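Local coordinates for hemolysin-related protein (Vibrio cholerae serotype O1, PDB 6MLT), which serves as an extracellular matrix protein of the Vibrio cholerae biofilm, binds calcium, and probably helps the biofilm adhere through carbohydrate binding by its lectin domain, at residues A[28-33]-A[550-555]; A[466-471]-A[498-503]; A[116-121]-A[144-149]. All coordinates share one frame; numbering follows the deposited sequence.

Contact 1. Residues A[28-33]-A[550-555]; sequences SNQVMA and VNHGVF
His552 lies obliquely against two amides at once, its ring plane turned 41° from the side-chain amide of Asn29 and 35° from that of Gln30. At the ring edge, His552 CD2 meets the backbone O of Asn29 at 3.3 Å. Asn29 ND2 sits as near to His552 NE2, but the angle is too poor for a hydrogen bond. Gln30 NE2 approaches His552 CB to 3.5 Å; the Gln30 chain, bent at chi2 (-76°), curls back to make this possible. The same NE2 donates to Asn29 OD1 (3.2 Å), arriving above the carbonyl plane. Outside the pair, Asp543 receives His552 ND1 on OD2 and gives its backbone N to Gln30 OE1, tying both groups to one residue. Two neighbouring propeller blades meet here: 553-559 belongs to the blade that strand 13-19 completes, so N- and C-terminal parts of the chain share a sheet, while Asn29 and Gln30 form a classic beta bulge opposite Phe62 in the next blade. Glycine suits position 553 because its backbone angles would jam a CB against the preceding carbonyl O. Val31 CB rests on Gly553 O at 3.8 Å, and an apolar touch follows, Val31 CG2 facing Val554 CG2 at 4.4 Å.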
loop_
_atom_site.group_PDB
_atom_site.type_symbol
_atom_site.label_atom_id
_atom_site.label_comp_id
_atom_site.label_asym_id
_atom_site.label_seq_id
_atom_site.Cartn_x
_atom_site.Cartn_y
_atom_site.Cartn_z
ATOM N N SER A 28 4.587 29.345 20.081
ATOM C CA SER A 28 4.347 28.497 18.911
ATOM C C SER A 28 4.243 27.064 19.409
ATOM O O SER A 28 5.223 26.319 19.431
ATOM C CB SER A 28 5.463 28.661 17.887
ATOM O OG SER A 28 5.240 27.852 16.744
ATOM N N ASN A 29 3.039 26.670 19.830
ATOM C CA ASN A 29 2.885 25.382 20.496
ATOM C C ASN A 29 1.634 24.630 20.050
ATOM O O ASN A 29 1.216 23.689 20.736
ATOM C CB ASN A 29 2.850 25.575 22.015
ATOM C CG ASN A 29 1.739 26.497 22.449
ATOM O OD1 ASN A 29 0.909 26.906 21.640
ATOM N ND2 ASN A 29 1.711 26.825 23.731
ATOM N N GLN A 30 1.028 25.020 18.932
ATOM C CA GLN A 30 -0.133 24.346 18.359
ATOM C C GLN A 30 0.315 23.516 17.164
ATOM O O GLN A 30 1.207 23.931 16.419
ATOM C CB GLN A 30 -1.183 25.362 17.900
ATOM C CG GLN A 30 -1.566 26.420 18.929
ATOM C CD GLN A 30 -2.477 25.873 20.012
ATOM O OE1 GLN A 30 -3.473 25.213 19.726
ATOM N NE2 GLN A 30 -2.134 26.142 21.266
ATOM N N VAL A 31 -0.307 22.355 16.969
ATOM C CA VAL A 31 0.041 21.487 15.844
ATOM C C VAL A 31 -1.241 20.984 15.195
ATOM O O VAL A 31 -2.169 20.547 15.886
ATOM C CB VAL A 31 0.938 20.312 16.282
ATOM C CG1 VAL A 31 1.420 19.536 15.074
ATOM C CG2 VAL A 31 2.130 20.825 17.081
ATOM N N MET A 32 -1.298 21.055 13.859
ATOM C CA MET A 32 -2.485 20.616 13.131
ATOM C C MET A 32 -2.116 19.979 11.792
ATOM O O MET A 32 -2.919 19.999 10.853
ATOM C CB MET A 32 -3.456 21.801 12.940
ATOM C CG MET A 32 -4.881 21.394 12.551
ATOM S SD MET A 32 -6.133 22.594 13.088
ATOM C CE MET A 32 -5.495 24.114 12.365
ATOM N N ALA A 33 -0.919 19.402 11.695
ATOM C CA ALA A 33 -0.497 18.643 10.528
ATOM C C ALA A 33 0.057 17.305 10.992
ATOM O O ALA A 33 0.609 17.191 12.091
ATOM C CB ALA A 33 0.558 19.394 9.702
ATOM N N VAL A 550 -8.897 21.226 24.419
ATOM C CA VAL A 550 -8.516 20.189 25.373
ATOM C C VAL A 550 -7.018 20.264 25.637
ATOM O O VAL A 550 -6.584 20.357 26.791
ATOM C CB VAL A 550 -8.894 18.787 24.867
ATOM C CG1 VAL A 550 -8.369 17.705 25.827
ATOM C CG2 VAL A 550 -10.401 18.671 24.702
ATOM N N ASN A 551 -6.220 20.204 24.572
ATOM C CA ASN A 551 -4.773 20.133 24.717
ATOM C C ASN A 551 -4.115 20.689 23.462
ATOM O O ASN A 551 -4.782 21.012 22.475
ATOM C CB ASN A 551 -4.321 18.693 25.004
ATOM C CG ASN A 551 -4.717 17.711 23.902
ATOM O OD1 ASN A 551 -5.730 17.885 23.231
ATOM N ND2 ASN A 551 -3.913 16.673 23.721
ATOM N N HIS A 552 -2.791 20.832 23.525
ATOM C CA HIS A 552 -2.020 21.318 22.391
ATOM C C HIS A 552 -0.629 20.705 22.422
ATOM O O HIS A 552 -0.055 20.501 23.492
ATOM C CB HIS A 552 -1.921 22.850 22.380
ATOM C CG HIS A 552 -1.231 23.425 23.585
ATOM N ND1 HIS A 552 -1.917 23.870 24.695
ATOM C CD2 HIS A 552 0.080 23.664 23.833
ATOM C CE1 HIS A 552 -1.058 24.346 25.580
ATOM N NE2 HIS A 552 0.161 24.228 25.083
ATOM N N GLY A 553 -0.095 20.416 21.234
ATOM C CA GLY A 553 1.263 19.926 21.072
ATOM C C GLY A 553 1.277 18.551 20.431
ATOM O O GLY A 553 0.569 18.300 19.449
ATOM N N VAL A 554 2.088 17.665 20.998
ATOM C CA VAL A 554 2.274 16.306 20.491
ATOM C C VAL A 554 2.137 15.353 21.667
ATOM O O VAL A 554 2.787 15.545 22.703
ATOM C CB VAL A 554 3.642 16.129 19.805
ATOM C CG1 VAL A 554 3.803 14.699 19.283
ATOM C CG2 VAL A 554 3.806 17.130 18.669
ATOM N N PHE A 555 1.320 14.324 21.495
ATOM C CA PHE A 555 1.023 13.372 22.554
ATOM C C PHE A 555 1.266 11.971 22.024
ATOM O O PHE A 555 0.758 11.606 20.959
ATOM C CB PHE A 555 -0.415 13.558 23.058
ATOM C CG PHE A 555 -0.611 14.864 23.770
ATOM C CD1 PHE A 555 -0.673 16.048 23.058
ATOM C CD2 PHE A 555 -0.663 14.916 25.149
ATOM C CE1 PHE A 555 -0.808 17.261 23.713
ATOM C CE2 PHE A 555 -0.796 16.125 25.803
ATOM C CZ PHE A 555 -0.869 17.294 25.083
#

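Contact 2. Residues A[466-471]-A[498-503]; sequences VANDDL and RMRILD
Val466 opens the contact with a purely apolar touch, its CB 4.2 Å from Leu502 CD1. One of its methyls, CG1, also approaches the guanidinium of Arg500 obliquely, 4.1 Å from NH2, so a branched hydrocarbon borders the charged group. At Ala467 the backbone takes over: its O accepts from Arg500 NH2 at 2.9 Å in a nearly straight bond (167°), and a water joins the same O to Arg500 NH1. A small side chain suffices here, because the carbonyl does the work.

Asn468 supplies the second acceptor. With CG anti to the backbone N (chi1 -169°), the amide slides alongside the guanidinium, the two planes only 7° apart, and OD1 takes Arg500 NH2 on a lone pair at 2.8 Å. Both hydrogens of NH2 are thus spent within the guanidinium plane, which should fix the rotation of the group. A second water is held by OD1 and Arg498 O and accepts from Arg500 NE. The other end of the Asn468 amide is used too, ND2 donating to Gln494 O. Over one face of Arg500 lies NH2 of Arg498, 3.4 Å above the plane; Arg498 is salt-bridged to Asp495, which probably eases the closeness of two cations. Further on, Asp469 OD1 accepts from Leu471 N in an Asx turn as the chain leaves its strand.

Strand 462-467 is an outermost strand of its four-stranded sheet and 498-502 the third strand of the following one. Through its bonds to Ala467 O and Asn468 OD1, buried Arg500 joins these two adjacent blades of the beta-propeller.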
loop_
_atom_site.group_PDB
_atom_site.type_symbol
_atom_site.label_atom_id
_atom_site.label_comp_id
_atom_site.label_asym_id
_atom_site.label_seq_id
_atom_site.Cartn_x
_atom_site.Cartn_y
_atom_site.Cartn_z
ATOM N N VAL A 466 -19.661 5.693 11.116
ATOM C CA VAL A 466 -19.541 6.054 12.525
ATOM C C VAL A 466 -19.529 7.570 12.636
ATOM O O VAL A 466 -18.640 8.233 12.086
ATOM C CB VAL A 466 -18.284 5.443 13.160
ATOM C CG1 VAL A 466 -18.019 6.045 14.535
ATOM C CG2 VAL A 466 -18.448 3.931 13.269
ATOM N N ALA A 467 -20.500 8.116 13.364
ATOM C CA ALA A 467 -20.593 9.559 13.520
ATOM C C ALA A 467 -19.300 10.105 14.105
ATOM O O ALA A 467 -18.728 9.534 15.040
ATOM C CB ALA A 467 -21.782 9.927 14.411
ATOM N N ASN A 468 -18.848 11.224 13.540
ATOM C CA ASN A 468 -17.538 11.795 13.848
ATOM C C ASN A 468 -17.610 13.273 13.473
ATOM O O ASN A 468 -17.624 13.608 12.282
ATOM C CB ASN A 468 -16.441 11.066 13.077
ATOM C CG ASN A 468 -15.037 11.429 13.541
ATOM O OD1 ASN A 468 -14.603 11.041 14.632
ATOM N ND2 ASN A 468 -14.311 12.165 12.699
ATOM N N ASP A 469 -17.663 14.145 14.482
ATOM C CA ASP A 469 -17.954 15.569 14.287
ATOM C C ASP A 469 -16.766 16.272 13.645
ATOM O O ASP A 469 -15.748 16.513 14.301
ATOM C CB ASP A 469 -18.300 16.218 15.627
ATOM C CG ASP A 469 -18.291 17.759 15.579
ATOM O OD1 ASP A 469 -18.306 18.350 14.472
ATOM O OD2 ASP A 469 -18.270 18.386 16.666
ATOM N N ASP A 470 -16.895 16.633 12.370
ATOM C CA ASP A 470 -15.862 17.436 11.728
ATOM C C ASP A 470 -16.475 18.551 10.900
ATOM O O ASP A 470 -15.979 18.893 9.819
ATOM C CB ASP A 470 -14.939 16.583 10.867
ATOM C CG ASP A 470 -13.657 17.307 10.552
ATOM O OD1 ASP A 470 -13.176 17.999 11.469
ATOM O OD2 ASP A 470 -13.147 17.204 9.417
ATOM N N LEU A 471 -17.541 19.163 11.414
ATOM C CA LEU A 471 -18.202 20.244 10.687
ATOM C C LEU A 471 -17.237 21.362 10.314
ATOM O O LEU A 471 -17.453 22.053 9.313
ATOM C CB LEU A 471 -19.343 20.823 11.519
ATOM C CG LEU A 471 -20.742 20.411 11.081
ATOM C CD1 LEU A 471 -21.035 19.011 11.570
ATOM C CD2 LEU A 471 -21.770 21.402 11.597
ATOM N N ARG A 498 -11.710 14.183 20.252
ATOM C CA ARG A 498 -11.319 12.824 20.590
ATOM C C ARG A 498 -10.568 12.188 19.435
ATOM O O ARG A 498 -10.924 12.380 18.272
ATOM C CB ARG A 498 -12.538 11.932 20.908
ATOM C CG ARG A 498 -13.672 12.613 21.640
ATOM C CD ARG A 498 -14.960 11.824 21.486
ATOM N NE ARG A 498 -15.565 12.012 20.167
ATOM C CZ ARG A 498 -16.651 11.373 19.745
ATOM N NH1 ARG A 498 -17.254 10.493 20.537
ATOM N NH2 ARG A 498 -17.139 11.609 18.533
ATOM N N MET A 499 -9.536 11.427 19.773
ATOM C CA MET A 499 -8.968 10.427 18.885
ATOM C C MET A 499 -9.574 9.085 19.267
ATOM O O MET A 499 -9.753 8.798 20.452
ATOM C CB MET A 499 -7.439 10.398 19.004
ATOM C CG MET A 499 -6.749 9.341 18.145
ATOM S SD MET A 499 -6.717 7.701 18.924
ATOM C CE MET A 499 -6.174 6.702 17.537
ATOM N N ARG A 500 -9.939 8.285 18.265
ATOM C CA ARG A 500 -10.565 7.000 18.533
ATOM C C ARG A 500 -9.986 5.917 17.636
ATOM O O ARG A 500 -9.466 6.187 16.548
ATOM C CB ARG A 500 -12.091 7.072 18.353
ATOM C CG ARG A 500 -12.781 7.948 19.400
ATOM C CD ARG A 500 -14.283 7.985 19.192
ATOM N NE ARG A 500 -14.641 8.629 17.935
ATOM C CZ ARG A 500 -15.851 8.587 17.386
ATOM N NH1 ARG A 500 -16.830 7.920 17.982
ATOM N NH2 ARG A 500 -16.082 9.207 16.230
ATOM N N ILE A 501 -10.087 4.685 18.119
ATOM C CA ILE A 501 -9.726 3.488 17.369
ATOM C C ILE A 501 -11.010 2.733 17.066
ATOM O O ILE A 501 -11.795 2.439 17.978
ATOM C CB ILE A 501 -8.742 2.608 18.155
ATOM C CG1 ILE A 501 -7.489 3.408 18.515
ATOM C CG2 ILE A 501 -8.382 1.344 17.353
ATOM C CD1 ILE A 501 -6.614 2.713 19.548
ATOM N N LEU A 502 -11.227 2.424 15.790
ATOM C CA LEU A 502 -12.441 1.763 15.333
ATOM C C LEU A 502 -12.119 0.379 14.779
ATOM O O LEU A 502 -11.112 0.187 14.088
ATOM C CB LEU A 502 -13.144 2.583 14.256
ATOM C CG LEU A 502 -13.416 4.057 14.585
ATOM C CD1 LEU A 502 -14.153 4.729 13.439
ATOM C CD2 LEU A 502 -14.210 4.194 15.887
ATOM N N ASP A 503 -13.000 -0.573 15.062
ATOM C CA ASP A 503 -12.868 -1.911 14.506
ATOM C C ASP A 503 -13.024 -1.850 12.990
ATOM O O ASP A 503 -13.938 -1.202 12.472
ATOM C CB ASP A 503 -13.922 -2.825 15.124
ATOM C CG ASP A 503 -13.887 -4.227 14.556
ATOM O OD1 ASP A 503 -12.884 -4.938 14.771
ATOM O OD2 ASP A 503 -14.870 -4.616 13.893
HETATM O O HOH W 1 -19.610 7.952 17.049
HETATM O O HOH W 2 -12.930 10.631 16.790
#

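Contact 3. Residues A[116-121]-A[144-149]; sequences TSALTP and RSVGDI
Val146 presses a methyl onto the peptide link between Ser117 and Ala118, and this is the tight centre of the contact. Its CG2 stands 3.3 Å from Ala118 N and 3.5 Å from Ser117 C. Val146 CG1 lies anti to the backbone N (chi1 173°), which places CG2 anti to the carbonyl carbon, facing the 116-121 loop. Beta-branched Val suits the spot, offering a compact apolar surface to a backbone bent into a type I turn from Ser117 to Thr120. Thr116 packs nearly as closely, setting CG2 3.6 Å from the backbone O of Ser145. The two branches of Thr116 divide the labour: the methyl faces the partner segment, while OG1, anti to the backbone N at chi1 -165°, hydrogen-bonds with Tyr122 O and Lys138 NZ.

Elsewhere the fit slackens. Ile149 CD1 merely approaches Thr116 N at 4.4 Å, and Ser145 OG stays 4.1 Å from Ser117 O, being engaged instead with Gly142 O and Lys138 NZ. Toward solvent, Ala118 CB keeps 4.0 Å from Val146 CG2, and this partly exposed alanine forms the edge of the contact. The turn is held from within, Ser117 OG accepting from Leu119 N at 2.9 Å in an ST turn, a role for which its short hydroxyl is well fitted. Here the hairpin loop between strands 112-115 and 122-126 meets the connection from strand 132-137 to the next blade, within an FG-GAP-like repeat.

No hydrogen bond crosses directly between the two segments. Cohesion therefore comes from methyl groups lying on backbone, whereas the polar link is indirect: Lys138 NZ hydrogen-bonds to Thr116 OG1, Thr120 O and Ser145 OG, and its charge probably helps hold the two loops together.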
loop_
_atom_site.group_PDB
_atom_site.type_symbol
_atom_site.label_atom_id
_atom_site.label_comp_id
_atom_site.label_asym_id
_atom_site.label_seq_id
_atom_site.Cartn_x
_atom_site.Cartn_y
_atom_site.Cartn_z
ATOM N N THR A 116 8.317 23.575 2.528
ATOM C CA THR A 116 8.273 24.942 2.026
ATOM C C THR A 116 7.162 25.688 2.753
ATOM O O THR A 116 6.433 25.120 3.575
ATOM C CB THR A 116 8.083 24.972 0.504
ATOM O OG1 THR A 116 8.383 26.286 0.003
ATOM C CG2 THR A 116 6.658 24.589 0.119
ATOM N N SER A 117 7.052 26.980 2.450
ATOM C CA SER A 117 5.964 27.815 2.935
ATOM C C SER A 117 5.578 28.791 1.835
ATOM O O SER A 117 6.254 28.903 0.810
ATOM C CB SER A 117 6.365 28.587 4.198
ATOM O OG SER A 117 7.050 29.774 3.837
ATOM N N ALA A 118 4.488 29.521 2.066
ATOM C CA ALA A 118 4.085 30.561 1.133
ATOM C C ALA A 118 4.957 31.799 1.244
ATOM O O ALA A 118 4.819 32.708 0.420
ATOM C CB ALA A 118 2.622 30.938 1.370
ATOM N N LEU A 119 5.840 31.855 2.241
ATOM C CA LEU A 119 6.654 33.027 2.516
ATOM C C LEU A 119 8.047 32.944 1.903
ATOM O O LEU A 119 8.795 33.921 1.985
ATOM C CB LEU A 119 6.790 33.226 4.034
ATOM C CG LEU A 119 5.487 33.139 4.836
ATOM C CD1 LEU A 119 5.767 33.318 6.320
ATOM C CD2 LEU A 119 4.480 34.170 4.362
ATOM N N THR A 120 8.414 31.805 1.317
ATOM C CA THR A 120 9.728 31.607 0.728
ATOM C C THR A 120 9.594 31.215 -0.740
ATOM O O THR A 120 8.629 30.540 -1.118
ATOM C CB THR A 120 10.529 30.517 1.461
ATOM O OG1 THR A 120 11.779 30.300 0.799
ATOM C CG2 THR A 120 9.780 29.207 1.477
ATOM N N PRO A 121 10.539 31.612 -1.592
ATOM C CA PRO A 121 10.534 31.141 -2.983
ATOM C C PRO A 121 11.191 29.786 -3.189
ATOM O O PRO A 121 11.303 29.344 -4.337
ATOM C CB PRO A 121 11.312 32.243 -3.717
ATOM C CG PRO A 121 12.205 32.833 -2.705
ATOM C CD PRO A 121 11.537 32.674 -1.366
ATOM N N ARG A 144 -0.103 29.039 -3.955
ATOM C CA ARG A 144 -0.093 28.083 -5.058
ATOM C C ARG A 144 1.127 27.166 -5.049
ATOM O O ARG A 144 1.162 26.202 -5.824
ATOM C CB ARG A 144 -0.159 28.824 -6.392
ATOM N N SER A 145 2.112 27.423 -4.189
ATOM C CA SER A 145 3.321 26.608 -4.115
ATOM C C SER A 145 3.372 25.746 -2.861
ATOM O O SER A 145 4.414 25.147 -2.576
ATOM C CB SER A 145 4.562 27.501 -4.175
ATOM O OG SER A 145 4.729 28.237 -2.963
ATOM N N VAL A 146 2.278 25.669 -2.113
ATOM C CA VAL A 146 2.238 25.008 -0.817
ATOM C C VAL A 146 1.275 23.831 -0.895
ATOM O O VAL A 146 0.108 23.996 -1.268
ATOM C CB VAL A 146 1.813 25.983 0.296
ATOM C CG1 VAL A 146 1.607 25.259 1.616
ATOM C CG2 VAL A 146 2.857 27.086 0.450
ATOM N N GLY A 147 1.760 22.656 -0.520
ATOM C CA GLY A 147 0.902 21.494 -0.417
ATOM C C GLY A 147 1.681 20.304 0.090
ATOM O O GLY A 147 2.746 20.450 0.693
ATOM N N ASP A 148 1.143 19.119 -0.161
ATOM C CA ASP A 148 1.844 17.908 0.228
ATOM C C ASP A 148 3.113 17.749 -0.597
ATOM O O ASP A 148 3.223 18.242 -1.726
ATOM C CB ASP A 148 0.941 16.687 0.050
ATOM C CG ASP A 148 1.539 15.413 0.646
ATOM O OD1 ASP A 148 2.414 15.520 1.535
ATOM O OD2 ASP A 148 1.131 14.304 0.226
ATOM N N ILE A 149 4.091 17.074 -0.004
ATOM C CA ILE A 149 5.329 16.714 -0.678
ATOM C C ILE A 149 5.510 15.210 -0.544
ATOM O O ILE A 149 5.399 14.664 0.560
ATOM C CB ILE A 149 6.536 17.465 -0.088
ATOM C CG1 ILE A 149 6.374 18.970 -0.326
ATOM C CG2 ILE A 149 7.825 16.954 -0.699
ATOM C CD1 ILE A 149 7.428 19.822 0.338
#

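All three contacts belong to the beta-propeller, away from the lectin domain inserted between strands 277-279 and 443-448. The chain visits 28-33 first, then both halves of contact 3, later both halves of contact 2, and last 550-555. One side of contact 1 lies in the blade completed by strand 13-19, whose strand 536-541 is also touched by Met499 of contact 2. Centres of contacts 1 and 2 lie about 19 Å apart, those of 1 and 3 about 21 Å, and those of 2 and 3 about 30 Å. Contacts 1 and 2 join successive blades; contact 3 packs a hairpin against the linker leaving its blade. Contact 1 brings the first and last parts of the propeller chain together where the ring closes.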